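Local coordinates for putative acyl-[acyl-carrier-protein]--UDP-N-acetylglucosamine O-acyltransferase (Bacteroides fragilis, PDB 4R36) that probably transfers an acyl chain from acyl carrier protein to UDP-N-acetylglucosamine, a sugar nucleotide it is known to bind, at residues I224-N227 and I228-Y232. Sequence-based numbering, arbitrary orientation.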
ATOM      1  N   ILE A 224     -27.332 -15.978 -21.014  1.00 24.58           N
ATOM      2  CA  ILE A 224     -25.898 -16.253 -21.001  1.00 24.59           C
ATOM      3  C   ILE A 224     -25.381 -16.185 -19.556  1.00 22.48           C
ATOM      4  O   ILE A 224     -24.566 -16.999 -19.174  1.00 23.00           O
ATOM      5  CB  ILE A 224     -25.128 -15.245 -21.905  1.00 25.49           C
ATOM      6  CG1 ILE A 224     -25.416 -15.543 -23.365  1.00 25.82           C
ATOM      7  CG2 ILE A 224     -23.604 -15.246 -21.619  1.00 22.30           C
ATOM      8  CD1 ILE A 224     -24.840 -16.838 -23.827  1.00 32.10           C
ATOM      9  N   ILE A 225     -25.873 -15.221 -18.769  1.00 23.47           N
ATOM     10  CA  ILE A 225     -25.522 -15.132 -17.366  1.00 23.55           C
ATOM     11  C   ILE A 225     -25.903 -16.405 -16.589  1.00 25.58           C
ATOM     12  O   ILE A 225     -25.105 -16.921 -15.805  1.00 23.84           O
ATOM     13  CB  ILE A 225     -26.108 -13.867 -16.695  1.00 26.84           C
ATOM     14  CG1 ILE A 225     -25.440 -12.636 -17.319  1.00 26.80           C
ATOM     15  CG2 ILE A 225     -25.826 -13.878 -15.172  1.00 26.17           C
ATOM     16  CD1 ILE A 225     -26.013 -11.306 -16.889  1.00 27.67           C
ATOM     17  N   GLU A 226     -27.091 -16.915 -16.847  1.00 25.95           N
ATOM     18  CA  GLU A 226     -27.532 -18.134 -16.215  1.00 28.41           C
ATOM     19  C   GLU A 226     -26.650 -19.334 -16.644  1.00 25.41           C
ATOM     20  O   GLU A 226     -26.347 -20.198 -15.803  1.00 21.30           O
ATOM     21  CB  GLU A 226     -28.984 -18.412 -16.547  1.00 32.66           C
ATOM     22  CG  GLU A 226     -29.540 -19.647 -15.837  1.00 39.98           C
ATOM     23  CD  GLU A 226     -29.529 -19.531 -14.284  1.00 49.93           C
ATOM     24  OE1 GLU A 226     -29.451 -18.393 -13.748  1.00 51.99           O
ATOM     25  OE2 GLU A 226     -29.539 -20.580 -13.593  1.00 56.39           O
ATOM     26  N   ASN A 227     -26.226 -19.382 -17.909  1.00 21.99           N
ATOM     27  CA  ASN A 227     -25.358 -20.455 -18.350  1.00 22.83           C
ATOM     28  C   ASN A 227     -23.996 -20.430 -17.644  1.00 20.76           C
ATOM     29  O   ASN A 227     -23.458 -21.478 -17.295  1.00 19.31           O
ATOM     30  CB  ASN A 227     -25.206 -20.442 -19.893  1.00 23.67           C
ATOM     31  CG  ASN A 227     -26.554 -20.739 -20.641  1.00 25.07           C
ATOM     32  OD1 ASN A 227     -27.499 -21.276 -20.056  1.00 23.97           O
ATOM     33  ND2 ASN A 227     -26.625 -20.375 -21.907  1.00 24.48           N
ATOM     34  N   ILE A 228     -23.464 -19.226 -17.492  1.00 20.09           N
ATOM     35  CA  ILE A 228     -22.192 -19.047 -16.821  1.00 19.08           C
ATOM     36  C   ILE A 228     -22.370 -19.537 -15.380  1.00 19.77           C
ATOM     37  O   ILE A 228     -21.516 -20.261 -14.821  1.00 14.94           O
ATOM     38  CB  ILE A 228     -21.742 -17.572 -16.887  1.00 19.39           C
ATOM     39  CG1 ILE A 228     -21.343 -17.224 -18.319  1.00 20.20           C
ATOM     40  CG2 ILE A 228     -20.594 -17.268 -15.898  1.00 18.23           C
ATOM     41  CD1 ILE A 228     -21.194 -15.748 -18.585  1.00 22.96           C
ATOM     42  N   HIS A 229     -23.501 -19.164 -14.788  1.00 21.68           N
ATOM     43  CA  HIS A 229     -23.743 -19.553 -13.408  1.00 24.81           C
ATOM     44  C   HIS A 229     -23.808 -21.055 -13.266  1.00 21.01           C
ATOM     45  O   HIS A 229     -23.180 -21.661 -12.383  1.00 18.24           O
ATOM     46  CB  HIS A 229     -25.052 -18.870 -12.888  1.00 31.91           C
ATOM     47  CG  HIS A 229     -25.059 -18.725 -11.415  1.00 44.97           C
ATOM     48  ND1 HIS A 229     -25.578 -17.631 -10.766  1.00 58.56           N
ATOM     49  CD2 HIS A 229     -24.468 -19.487 -10.460  1.00 52.98           C
ATOM     50  CE1 HIS A 229     -25.401 -17.778  -9.464  1.00 61.42           C
ATOM     51  NE2 HIS A 229     -24.727 -18.897  -9.255  1.00 55.50           N
ATOM     52  N   ASN A 230     -24.527 -21.693 -14.181  1.00 18.78           N
ATOM     53  CA  ASN A 230     -24.598 -23.136 -14.220  1.00 21.04           C
ATOM     54  C   ASN A 230     -23.286 -23.833 -14.470  1.00 20.40           C
ATOM     55  O   ASN A 230     -23.004 -24.839 -13.812  1.00 18.00           O
ATOM     56  CB  ASN A 230     -25.671 -23.598 -15.200  1.00 24.16           C
ATOM     57  CG  ASN A 230     -27.076 -23.347 -14.642  1.00 29.56           C
ATOM     58  OD1 ASN A 230     -27.257 -23.284 -13.420  1.00 32.68           O
ATOM     59  ND2 ASN A 230     -28.044 -23.118 -15.516  1.00 34.93           N
ATOM     60  N   ALA A 231     -22.439 -23.279 -15.344  1.00 17.58           N
ATOM     61  CA  ALA A 231     -21.116 -23.881 -15.498  1.00 17.09           C
ATOM     62  C   ALA A 231     -20.331 -23.867 -14.160  1.00 16.37           C
ATOM     63  O   ALA A 231     -19.715 -24.863 -13.778  1.00 17.14           O
ATOM     64  CB  ALA A 231     -20.334 -23.168 -16.586  1.00 18.32           C
ATOM     65  N   TYR A 232     -20.389 -22.751 -13.439  1.00 16.78           N
ATOM     66  CA  TYR A 232     -19.672 -22.689 -12.170  1.00 16.98           C
ATOM     67  C   TYR A 232     -20.265 -23.460 -11.026  1.00 16.61           C
ATOM     68  O   TYR A 232     -19.531 -23.898 -10.137  1.00 17.27           O
ATOM     69  CB  TYR A 232     -19.353 -21.249 -11.790  1.00 17.20           C
ATOM     70  CG  TYR A 232     -18.198 -20.708 -12.598  1.00 14.95           C
ATOM     71  CD1 TYR A 232     -16.929 -21.194 -12.423  1.00 15.11           C
ATOM     72  CD2 TYR A 232     -18.389 -19.686 -13.544  1.00 13.86           C
ATOM     73  CE1 TYR A 232     -15.863 -20.758 -13.227  1.00 15.01           C
ATOM     74  CE2 TYR A 232     -17.334 -19.174 -14.293  1.00 13.40           C
ATOM     75  CZ  TYR A 232     -16.054 -19.706 -14.112  1.00 15.25           C
ATOM     76  OH  TYR A 232     -14.949 -19.264 -14.798  1.00 15.46           O
TER
HETATM   77  O   HOH W   1     -27.475 -23.217 -18.179  1.00 28.12           O
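I224 and I228 meet one turn apart on helix 222-237 and illustrate how one helix can divide its work between a packed flank and an open one. The contact is narrow: methyl CG2 of I224 lies 3.9 Å from the terminal CD1 of I228. Because CG1 of I228 stays beside its backbone N (chi1 -70°), the branch runs back along the preceding turn, and CG1 comes within 3.3 Å of I224 O. That carbonyl still accepts the amide of I228, with N to O at 3.0 Å. On this packed flank I224 touches E258 and I228 touches I259 of helix 257-267, while I228 also reaches L215 of helix 212-217 and I210.

Round the helix, E226 is exposed and N230 partly so. E226 swings its CG anti to the backbone N (chi1 -176°) and bends at chi2, which carries OE2 to 3.5 Å from N230 ND2. Carboxylate and amide planes stand nearly perpendicular, at 81°. Atom NH1 of R233 serves both groups, in a salt bridge with E226 OE2 and a hydrogen bond with N230 OD1. The other end of the N230 amide is tied by a water: ND2 donates to it at 2.7 Å, and the same water donates to N227 OD1, also at 2.7 Å. Since N227 is buried against P254 and I259, this water bridges from the packed side to the open one.

The i to i+4 spacing of side chains and backbone bonds is that of an alpha-helix, here in the C-terminal helical domain that follows the left-handed parallel beta-helix, as in LpxA acyltransferases.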